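Local structure of arabinan-endo 1,5-alpha-l-arabinase (Bacillus subtilis, 1UV4) at residues Y213-Y217 with G240-S245; Y195-M199 with S222-Y227; E34-R38 with Q71-P76. The protein hydrolyses internal alpha-1,5-L-arabinofuranosidic linkages of linear and branched arabinan, contributing to degradation of the plant cell wall. One frame throughout, in Å; residues are numbered along the deposited sequence.

Interaction 1 (Y213-Y217 with G240-S245); sequences YKIAY and GTILDS. With EDO (1,2-ethanediol), chain E.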
loop_
_atom_site.group_PDB
_atom_site.type_symbol
_atom_site.label_atom_id
_atom_site.label_comp_id
_atom_site.label_asym_id
_atom_site.label_seq_id
_atom_site.Cartn_x
_atom_site.Cartn_y
_atom_site.Cartn_z
ATOM N N TYR A 213 -9.512 -9.151 -3.213
ATOM C CA TYR A 213 -9.909 -10.388 -3.871
ATOM C C TYR A 213 -8.753 -11.019 -4.668
ATOM O O TYR A 213 -8.557 -12.225 -4.594
ATOM C CB TYR A 213 -11.076 -10.080 -4.838
ATOM C CG TYR A 213 -11.789 -11.245 -5.434
ATOM C CD1 TYR A 213 -12.234 -12.309 -4.631
ATOM C CD2 TYR A 213 -12.149 -11.246 -6.778
ATOM C CE1 TYR A 213 -12.929 -13.371 -5.177
ATOM C CE2 TYR A 213 -12.862 -12.295 -7.325
ATOM C CZ TYR A 213 -13.253 -13.351 -6.522
ATOM O OH TYR A 213 -13.966 -14.424 -7.037
ATOM N N LYS A 214 -8.029 -10.233 -5.464
ATOM C CA LYS A 214 -6.903 -10.752 -6.228
ATOM C C LYS A 214 -5.805 -9.704 -6.330
ATOM O O LYS A 214 -6.053 -8.530 -6.147
ATOM C CB LYS A 214 -7.325 -11.087 -7.656
ATOM C CG LYS A 214 -8.473 -11.997 -7.814
ATOM C CD LYS A 214 -8.722 -12.228 -9.312
ATOM C CE LYS A 214 -10.155 -12.651 -9.532
ATOM N NZ LYS A 214 -10.429 -13.246 -10.875
ATOM N N ILE A 215 -4.571 -10.143 -6.576
ATOM C CA ILE A 215 -3.430 -9.283 -6.859
ATOM C C ILE A 215 -3.165 -9.334 -8.357
ATOM O O ILE A 215 -3.003 -10.413 -8.880
ATOM C CB ILE A 215 -2.195 -9.706 -6.086
ATOM C CG1 ILE A 215 -2.445 -9.574 -4.593
ATOM C CG2 ILE A 215 -0.984 -8.931 -6.474
ATOM C CD1 ILE A 215 -1.423 -10.194 -3.736
ATOM N N ALA A 216 -3.105 -8.174 -9.007
ATOM C CA ALA A 216 -2.978 -8.042 -10.472
ATOM C C ALA A 216 -1.787 -7.156 -10.826
ATOM O O ALA A 216 -1.506 -6.248 -10.088
ATOM C CB ALA A 216 -4.239 -7.482 -11.076
ATOM N N TYR A 217 -1.158 -7.402 -11.989
ATOM C CA TYR A 217 0.039 -6.633 -12.360
ATOM C C TYR A 217 0.160 -6.282 -13.826
ATOM O O TYR A 217 -0.472 -6.873 -14.703
ATOM C CB TYR A 217 1.300 -7.324 -11.864
ATOM C CG TYR A 217 1.558 -8.666 -12.467
ATOM C CD1 TYR A 217 2.144 -8.803 -13.726
ATOM C CD2 TYR A 217 1.213 -9.838 -11.788
ATOM C CE1 TYR A 217 2.390 -10.045 -14.276
ATOM C CE2 TYR A 217 1.430 -11.057 -12.323
ATOM C CZ TYR A 217 2.034 -11.196 -13.556
ATOM O OH TYR A 217 2.264 -12.452 -14.085
ATOM N N GLY A 240 -4.598 -6.290 -16.164
ATOM C CA GLY A 240 -3.820 -6.744 -15.020
ATOM C C GLY A 240 -3.833 -8.258 -14.981
ATOM O O GLY A 240 -4.885 -8.917 -14.984
ATOM N N THR A 241 -2.634 -8.844 -15.014
ATOM C CA THR A 241 -2.465 -10.268 -14.948
ATOM C C THR A 241 -2.507 -10.669 -13.490
ATOM O O THR A 241 -1.969 -9.976 -12.658
ATOM C CB THR A 241 -1.101 -10.650 -15.600
ATOM O OG1 THR A 241 -1.118 -10.318 -16.997
ATOM C CG2 THR A 241 -0.832 -12.121 -15.534
ATOM N N ILE A 242 -3.129 -11.806 -13.190
ATOM C CA ILE A 242 -3.372 -12.215 -11.824
ATOM C C ILE A 242 -2.185 -13.020 -11.337
ATOM O O ILE A 242 -1.876 -14.124 -11.839
ATOM C CB ILE A 242 -4.699 -12.990 -11.685
ATOM C CG1 ILE A 242 -5.912 -12.172 -12.255
ATOM C CG2 ILE A 242 -4.883 -13.428 -10.246
ATOM C CD1 ILE A 242 -6.067 -10.786 -11.758
ATOM N N LEU A 243 -1.543 -12.453 -10.331
ATOM C CA LEU A 243 -0.503 -13.123 -9.562
ATOM C C LEU A 243 -1.059 -14.106 -8.561
ATOM O O LEU A 243 -0.500 -15.183 -8.362
ATOM C CB LEU A 243 0.316 -12.106 -8.788
ATOM C CG LEU A 243 1.536 -12.661 -8.022
ATOM C CD1 LEU A 243 2.578 -13.226 -8.986
ATOM C CD2 LEU A 243 2.083 -11.602 -7.138
ATOM N N ASP A 244 -2.181 -13.746 -7.938
ATOM C CA ASP A 244 -2.645 -14.501 -6.772
ATOM C C ASP A 244 -4.112 -14.229 -6.600
ATOM O O ASP A 244 -4.524 -13.076 -6.489
ATOM C CB ASP A 244 -1.864 -13.973 -5.578
ATOM C CG ASP A 244 -2.011 -14.789 -4.294
ATOM O OD1 ASP A 244 -2.918 -15.630 -4.143
ATOM O OD2 ASP A 244 -1.186 -14.628 -3.353
ATOM N N SER A 245 -4.894 -15.293 -6.581
ATOM C CA SER A 245 -6.320 -15.220 -6.311
ATOM C C SER A 245 -6.699 -16.042 -5.075
ATOM O O SER A 245 -7.863 -16.323 -4.860
ATOM C CB SER A 245 -7.125 -15.643 -7.550
ATOM O OG SER A 245 -6.786 -16.932 -7.939
HETATM C C1 EDO E . -2.731 -16.368 -0.686
HETATM O O1 EDO E . -1.623 -15.515 -0.947
HETATM C C2 EDO E . -2.439 -17.778 -1.138
HETATM O O2 EDO E . -2.684 -17.905 -2.528
HETATM O O HOH W 1 -9.770 -14.624 -5.015
HETATM O O HOH W 2 1.105 -14.450 -12.623
#

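Interaction 2 (Y195-M199 with S222-Y227); sequences YYYLM and SITGPY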
loop_
_atom_site.group_PDB
_atom_site.type_symbol
_atom_site.label_atom_id
_atom_site.label_comp_id
_atom_site.label_asym_id
_atom_site.label_seq_id
_atom_site.Cartn_x
_atom_site.Cartn_y
_atom_site.Cartn_z
ATOM N N TYR A 195 12.003 -2.084 -16.688
ATOM C CA TYR A 195 10.566 -1.821 -16.648
ATOM C C TYR A 195 10.080 -1.330 -15.308
ATOM O O TYR A 195 10.578 -1.736 -14.262
ATOM C CB TYR A 195 9.717 -3.069 -16.966
ATOM C CG TYR A 195 9.659 -3.515 -18.414
ATOM C CD1 TYR A 195 8.764 -2.937 -19.299
ATOM C CD2 TYR A 195 10.477 -4.541 -18.867
ATOM C CE1 TYR A 195 8.701 -3.353 -20.612
ATOM C CE2 TYR A 195 10.432 -4.950 -20.180
ATOM C CZ TYR A 195 9.528 -4.361 -21.031
ATOM O OH TYR A 195 9.487 -4.784 -22.347
ATOM N N TYR A 196 9.075 -0.483 -15.383
ATOM C CA TYR A 196 8.235 -0.176 -14.230
ATOM C C TYR A 196 7.157 -1.237 -14.110
ATOM O O TYR A 196 6.519 -1.613 -15.089
ATOM C CB TYR A 196 7.637 1.221 -14.351
ATOM C CG TYR A 196 8.715 2.288 -14.311
ATOM C CD1 TYR A 196 9.246 2.741 -13.110
ATOM C CD2 TYR A 196 9.214 2.828 -15.482
ATOM C CE1 TYR A 196 10.236 3.719 -13.054
ATOM C CE2 TYR A 196 10.208 3.801 -15.448
ATOM C CZ TYR A 196 10.717 4.258 -14.229
ATOM O OH TYR A 196 11.694 5.237 -14.203
ATOM N N TYR A 197 6.978 -1.748 -12.899
ATOM C CA TYR A 197 5.927 -2.711 -12.590
ATOM C C TYR A 197 4.961 -2.150 -11.589
ATOM O O TYR A 197 5.392 -1.629 -10.552
ATOM C CB TYR A 197 6.497 -4.025 -12.036
ATOM C CG TYR A 197 7.332 -4.778 -13.044
ATOM C CD1 TYR A 197 6.758 -5.702 -13.935
ATOM C CD2 TYR A 197 8.705 -4.542 -13.140
ATOM C CE1 TYR A 197 7.531 -6.360 -14.880
ATOM C CE2 TYR A 197 9.498 -5.206 -14.118
ATOM C CZ TYR A 197 8.911 -6.119 -14.969
ATOM O OH TYR A 197 9.669 -6.784 -15.911
ATOM N N LEU A 198 3.681 -2.247 -11.895
ATOM C CA LEU A 198 2.593 -1.841 -11.003
ATOM C C LEU A 198 1.796 -3.081 -10.599
ATOM O O LEU A 198 1.344 -3.831 -11.454
ATOM C CB LEU A 198 1.675 -0.877 -11.687
ATOM C CG LEU A 198 0.446 -0.448 -10.887
ATOM C CD1 LEU A 198 0.796 0.343 -9.635
ATOM C CD2 LEU A 198 -0.463 0.394 -11.785
ATOM N N MET A 199 1.660 -3.331 -9.310
ATOM C CA MET A 199 0.705 -4.285 -8.795
ATOM C C MET A 199 -0.412 -3.532 -8.080
ATOM O O MET A 199 -0.167 -2.523 -7.437
ATOM C CB MET A 199 1.336 -5.231 -7.792
ATOM C CG MET A 199 2.473 -5.983 -8.288
ATOM S SD MET A 199 3.004 -7.215 -7.025
ATOM C CE MET A 199 4.305 -8.040 -7.868
ATOM N N SER A 222 7.716 3.499 -19.165
ATOM C CA SER A 222 7.717 4.774 -18.476
ATOM C C SER A 222 6.884 4.693 -17.206
ATOM O O SER A 222 5.918 3.919 -17.098
ATOM C CB SER A 222 7.232 5.879 -19.394
ATOM O OG SER A 222 5.871 5.755 -19.604
ATOM N N ILE A 223 7.255 5.490 -16.224
ATOM C CA ILE A 223 6.596 5.381 -14.934
ATOM C C ILE A 223 5.143 5.812 -15.011
ATOM O O ILE A 223 4.292 5.340 -14.240
ATOM C CB ILE A 223 7.403 6.089 -13.815
ATOM C CG1 ILE A 223 6.944 5.616 -12.424
ATOM C CG2 ILE A 223 7.317 7.592 -13.942
ATOM C CD1 ILE A 223 7.761 6.129 -11.257
ATOM N N THR A 224 4.849 6.677 -15.976
ATOM C CA THR A 224 3.504 7.184 -16.137
ATOM C C THR A 224 2.622 6.331 -17.021
ATOM O O THR A 224 1.435 6.676 -17.227
ATOM C CB THR A 224 3.520 8.638 -16.606
ATOM O OG1 THR A 224 4.398 8.809 -17.725
ATOM C CG2 THR A 224 4.060 9.567 -15.518
ATOM N N GLY A 225 3.147 5.207 -17.509
ATOM C CA GLY A 225 2.362 4.219 -18.228
ATOM C C GLY A 225 2.358 4.404 -19.738
ATOM O O GLY A 225 3.068 5.254 -20.280
ATOM N N PRO A 226 1.542 3.633 -20.448
ATOM C CA PRO A 226 0.560 2.718 -19.858
ATOM C C PRO A 226 1.154 1.438 -19.367
ATOM O O PRO A 226 2.048 0.878 -20.030
ATOM C CB PRO A 226 -0.394 2.430 -21.049
ATOM C CG PRO A 226 0.499 2.504 -22.282
ATOM C CD PRO A 226 1.427 3.680 -21.917
ATOM N N TYR A 227 0.648 0.957 -18.229
ATOM C CA TYR A 227 1.005 -0.349 -17.704
ATOM C C TYR A 227 0.182 -1.416 -18.451
ATOM O O TYR A 227 -1.031 -1.376 -18.452
ATOM C CB TYR A 227 0.794 -0.428 -16.184
ATOM C CG TYR A 227 1.802 0.432 -15.450
ATOM C CD1 TYR A 227 1.582 1.797 -15.233
ATOM C CD2 TYR A 227 2.963 -0.119 -14.965
ATOM C CE1 TYR A 227 2.538 2.580 -14.629
ATOM C CE2 TYR A 227 3.885 0.630 -14.289
ATOM C CZ TYR A 227 3.696 1.993 -14.130
ATOM O OH TYR A 227 4.619 2.763 -13.497
#

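Interaction 3 (E34-R38 with Q71-P76); sequences ERGLR and QNQWAP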
loop_
_atom_site.group_PDB
_atom_site.type_symbol
_atom_site.label_atom_id
_atom_site.label_comp_id
_atom_site.label_asym_id
_atom_site.label_seq_id
_atom_site.Cartn_x
_atom_site.Cartn_y
_atom_site.Cartn_z
ATOM N N GLU A 34 -9.064 1.000 17.744
ATOM C CA GLU A 34 -7.941 1.767 18.285
ATOM C C GLU A 34 -7.543 2.903 17.385
ATOM O O GLU A 34 -7.881 2.969 16.166
ATOM C CB GLU A 34 -6.718 0.876 18.545
ATOM C CG GLU A 34 -6.980 -0.185 19.607
ATOM C CD GLU A 34 -5.814 -1.126 19.922
ATOM O OE1 GLU A 34 -4.716 -1.023 19.340
ATOM O OE2 GLU A 34 -6.029 -1.995 20.798
ATOM N N ARG A 35 -6.738 3.768 17.980
ATOM C CA ARG A 35 -6.159 4.893 17.268
ATOM C C ARG A 35 -4.886 4.513 16.589
ATOM O O ARG A 35 -4.120 3.720 17.125
ATOM C CB ARG A 35 -5.865 6.053 18.246
ATOM C CG ARG A 35 -7.121 6.611 18.914
ATOM C CD ARG A 35 -6.824 7.854 19.757
ATOM N NE ARG A 35 -7.982 8.315 20.535
ATOM C CZ ARG A 35 -8.186 8.064 21.836
ATOM N NH1 ARG A 35 -7.285 7.419 22.573
ATOM N NH2 ARG A 35 -9.297 8.502 22.437
ATOM N N GLY A 36 -4.635 5.107 15.428
ATOM C CA GLY A 36 -3.333 5.048 14.809
ATOM C C GLY A 36 -3.059 3.898 13.872
ATOM O O GLY A 36 -3.972 3.389 13.197
ATOM N N LEU A 37 -1.778 3.548 13.807
ATOM C CA LEU A 37 -1.227 2.560 12.891
ATOM C C LEU A 37 -0.659 1.403 13.691
ATOM O O LEU A 37 0.042 1.602 14.698
ATOM C CB LEU A 37 -0.115 3.134 12.041
ATOM C CG LEU A 37 -0.579 4.223 11.115
ATOM C CD1 LEU A 37 0.631 5.022 10.601
ATOM C CD2 LEU A 37 -1.393 3.644 9.998
ATOM N N ARG A 38 -0.919 0.185 13.209
ATOM C CA ARG A 38 -0.465 -1.062 13.826
ATOM C C ARG A 38 0.973 -1.359 13.476
ATOM O O ARG A 38 1.394 -1.221 12.300
ATOM C CB ARG A 38 -1.342 -2.173 13.339
ATOM C CG ARG A 38 -1.069 -3.560 13.930
ATOM C CD ARG A 38 -2.246 -4.454 13.866
ATOM N NE ARG A 38 -2.075 -5.880 14.151
ATOM C CZ ARG A 38 -2.219 -6.433 15.336
ATOM N NH1 ARG A 38 -2.439 -5.699 16.414
ATOM N NH2 ARG A 38 -2.154 -7.747 15.432
ATOM N N GLN A 71 -11.008 6.488 13.767
ATOM C CA GLN A 71 -9.921 6.649 14.749
ATOM C C GLN A 71 -8.664 5.912 14.297
ATOM O O GLN A 71 -7.578 6.339 14.634
ATOM C CB GLN A 71 -10.321 6.213 16.116
ATOM C CG GLN A 71 -10.651 4.755 16.260
ATOM C CD GLN A 71 -11.062 4.407 17.678
ATOM O OE1 GLN A 71 -10.837 5.198 18.612
ATOM N NE2 GLN A 71 -11.719 3.282 17.838
ATOM N N ASN A 72 -8.805 4.834 13.520
ATOM C CA ASN A 72 -7.653 4.099 13.035
ATOM C C ASN A 72 -7.189 4.709 11.735
ATOM O O ASN A 72 -7.986 5.099 10.861
ATOM C CB ASN A 72 -7.951 2.579 12.879
ATOM C CG ASN A 72 -8.969 2.220 11.762
ATOM O OD1 ASN A 72 -8.838 1.156 11.120
ATOM N ND2 ASN A 72 -10.016 3.029 11.606
ATOM N N GLN A 73 -5.871 4.817 11.566
ATOM C CA GLN A 73 -5.323 5.251 10.273
ATOM C C GLN A 73 -4.974 4.020 9.413
ATOM O O GLN A 73 -4.893 2.912 9.913
ATOM C CB GLN A 73 -4.113 6.171 10.413
ATOM C CG GLN A 73 -4.536 7.612 10.815
ATOM C CD GLN A 73 -5.187 7.665 12.168
ATOM O OE1 GLN A 73 -4.598 7.355 13.206
ATOM N NE2 GLN A 73 -6.449 8.059 12.186
ATOM N N TRP A 74 -4.877 4.219 8.095
ATOM C CA TRP A 74 -4.887 3.078 7.179
ATOM C C TRP A 74 -3.685 3.003 6.258
ATOM O O TRP A 74 -3.141 4.008 5.807
ATOM C CB TRP A 74 -6.117 3.059 6.225
ATOM C CG TRP A 74 -7.464 3.283 6.808
ATOM C CD1 TRP A 74 -7.836 3.299 8.127
ATOM C CD2 TRP A 74 -8.623 3.603 6.068
ATOM N NE1 TRP A 74 -9.180 3.583 8.243
ATOM C CE2 TRP A 74 -9.680 3.780 6.990
ATOM C CE3 TRP A 74 -8.891 3.758 4.705
ATOM C CZ2 TRP A 74 -10.978 4.084 6.589
ATOM C CZ3 TRP A 74 -10.213 4.056 4.331
ATOM C CH2 TRP A 74 -11.201 4.216 5.261
ATOM N N ALA A 75 -3.301 1.778 5.944
ATOM C CA ALA A 75 -2.465 1.486 4.781
ATOM C C ALA A 75 -1.147 2.263 4.756
ATOM O O ALA A 75 -0.852 3.022 3.865
ATOM C CB ALA A 75 -3.286 1.665 3.513
ATOM N N PRO A 76 -0.354 2.051 5.805
ATOM C CA PRO A 76 0.953 2.700 5.889
ATOM C C PRO A 76 1.898 2.215 4.802
ATOM O O PRO A 76 1.782 1.117 4.274
ATOM C CB PRO A 76 1.408 2.329 7.282
ATOM C CG PRO A 76 0.845 1.029 7.484
ATOM C CD PRO A 76 -0.590 1.115 6.913
HETATM O O HOH W 3 -10.553 8.117 19.149
#

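Interaction 1 (Y213-Y217 with G240-S245)
Tyr-217 and Thr-241 supply two of the four backbone hydrogen bonds that join segments 213-217 and 240-245: Tyr-217 N donates to Thr-241 O (2.8 Å) and Thr-241 N returns a bond to Tyr-217 O, closing one antiparallel pair. Ile-215 N reaches Asp-244 O at 2.9 Å, whereas Ile-215 O accepts a hydrogen bond from Leu-243 N, so Leu-243 and Asp-244 both face Ile-215. This classic beta bulge interrupts strand 241-244, the outermost strand of one four-stranded blade of the GH43 propeller.

Apolar contacts lie on both faces. The Tyr-217 ring is laid across Thr-241 by a chi1 of 64°, which sets CG between backbone N and carbonyl carbon; Thr-241 CB sits over the ring face, 3.9 Å from its centroid, in a CH-pi contact, while Thr-241 OG1 is held by Lys-230 N. Leu-243 runs alongside Ile-215. On the other face Ile-242 CD1 packs 3.8 Å from Ala-216 CB and also meets the aliphatic chain of Lys-214.

Two waters bridge the segments, one donating to Tyr-213 O and Ser-245 O, the other lying 2.7 Å from Tyr-217 OH and donating to Ile-242 O. The Asp-244 carboxylate accepts two hydrogen bonds from 1,2-ethanediol, probably from the crystallisation liquor, and Tyr-293 OH also bonds OD2.

Interaction 2 (Y195-M199 with S222-Y227)
A type I beta turn from Ser-222 to Gly-225, in the loop between strands 212-220 and 241-244 of a propeller blade, folds back against strand 195-203 of the same blade. Tyr-196 and Leu-198 meet Ile-223 and Tyr-227 there without a hydrogen bond between the two segments. The turn is closed by Gly-225 N donating to Ser-222 O, and a cis peptide bond precedes Pro-226 as the chain passes on to Tyr-227.

The Tyr-196 ring lies flat beneath Ile-223. Ile-223 CB stands almost on the ring normal in a CH-pi contact, 3.7 Å from the centroid, and CG1, placed anti to the backbone N by a chi1 of -163°, extends over the CD1 side of the ring, 3.7 Å from Tyr-196 CD1. At the CD2 side the same ring approaches the Ser-222 to Ile-223 peptide, with Tyr-196 CD2 3.4 Å from Ile-223 N. The phenol end of Tyr-196 is secured by Lys-140 N.

Leu-198 CB makes a second CH-pi contact, over the face of Tyr-227 but offset toward the rim, 3.6 Å from Tyr-227 CD2. Leu-189 and Ile-174 add further apolar contacts around Tyr-227. The ring reaches back across its own loop, where Tyr-227 OH passes 3.5 Å from Tyr-196 CB and donates a 2.7 Å hydrogen bond to Ile-223 O, approaching 30° out of the carbonyl plane.

Interaction 3 (E34-R38 with Q71-P76)
The backbones of Glu-34 to Leu-37 and Gln-71 to Pro-76 run in nearly the same direction, 21° apart, and are bridged once, where Gly-36 N donates to Gln-71 O (3.3 Å) and Gly-36 O accepts from Gln-73 N (2.9 Å). The two segments lead into strands 37-42 and 74-81, which belong to different blades of the GH43 beta-propeller, so this single bridge ties one blade to the next where the chain enters those strands. Gln-73 N stands above the plane of the Gly-36 carbonyl, 38° out of it. Gln-71 O serves further as acceptor of a weak hydrogen bond from Gln-73 NE2 and lies near Arg-35 CA, in a CA-H...O contact.

Gly-36 adopts a backbone conformation in which a CB would be jammed against the carbonyl O of Arg-35. A bend of Gln-73 at chi2 folds its amide back over this glycine, bringing Gln-73 OE1 to 3.1 Å from Gly-36 CA. Deeper in, the Leu-37 side chain crosses that of Gln-73 at about a right angle; its CD2 branch does the touching, lying 3.7 Å from Gln-73 CB and 4.1 Å from Pro-76 CD. Leu-87 meets both Leu-37 and Pro-76, continuing this apolar cluster into strand 84-91.

Toward the surface, Gln-71 extends along the backbone of Glu-34, with its CG 3.3 Å from Glu-34 O, and its NE2 is fixed by Thr-32 O. The Arg-35 guanidinium and the Gln-71 amide are nearly perpendicular, 89° apart. Between them a water donates to Gln-71 OE1 at 3.0 Å and accepts a weak hydrogen bond from Arg-35 NE.

In the fold
Interactions 1 and 2 belong to one propeller blade, in which strands 195-203 and 212-220 are neighbours. They touch directly: Tyr-217 CB packs 3.5 Å from Leu-198 O, and Leu-243 CD2 lies 4.3 Å from Met-199 CE. Interaction 3 lies on the opposite side of the chain's centre, its own centre about 26 Å from that of interaction 1 and 29 Å from that of interaction 2. Calcium, at a site that includes Asp-77, Glu-135 and Asp-257, lies about 7, 10 and 11 Å from the side chains of Pro-76, Leu-198 and Ile-215. Side chain to side chain, Trp-74 comes within about 5 Å of Asp-14, the inferred proton acceptor, and Tyr-213 within about 9 Å of Glu-185, the inferred proton donor.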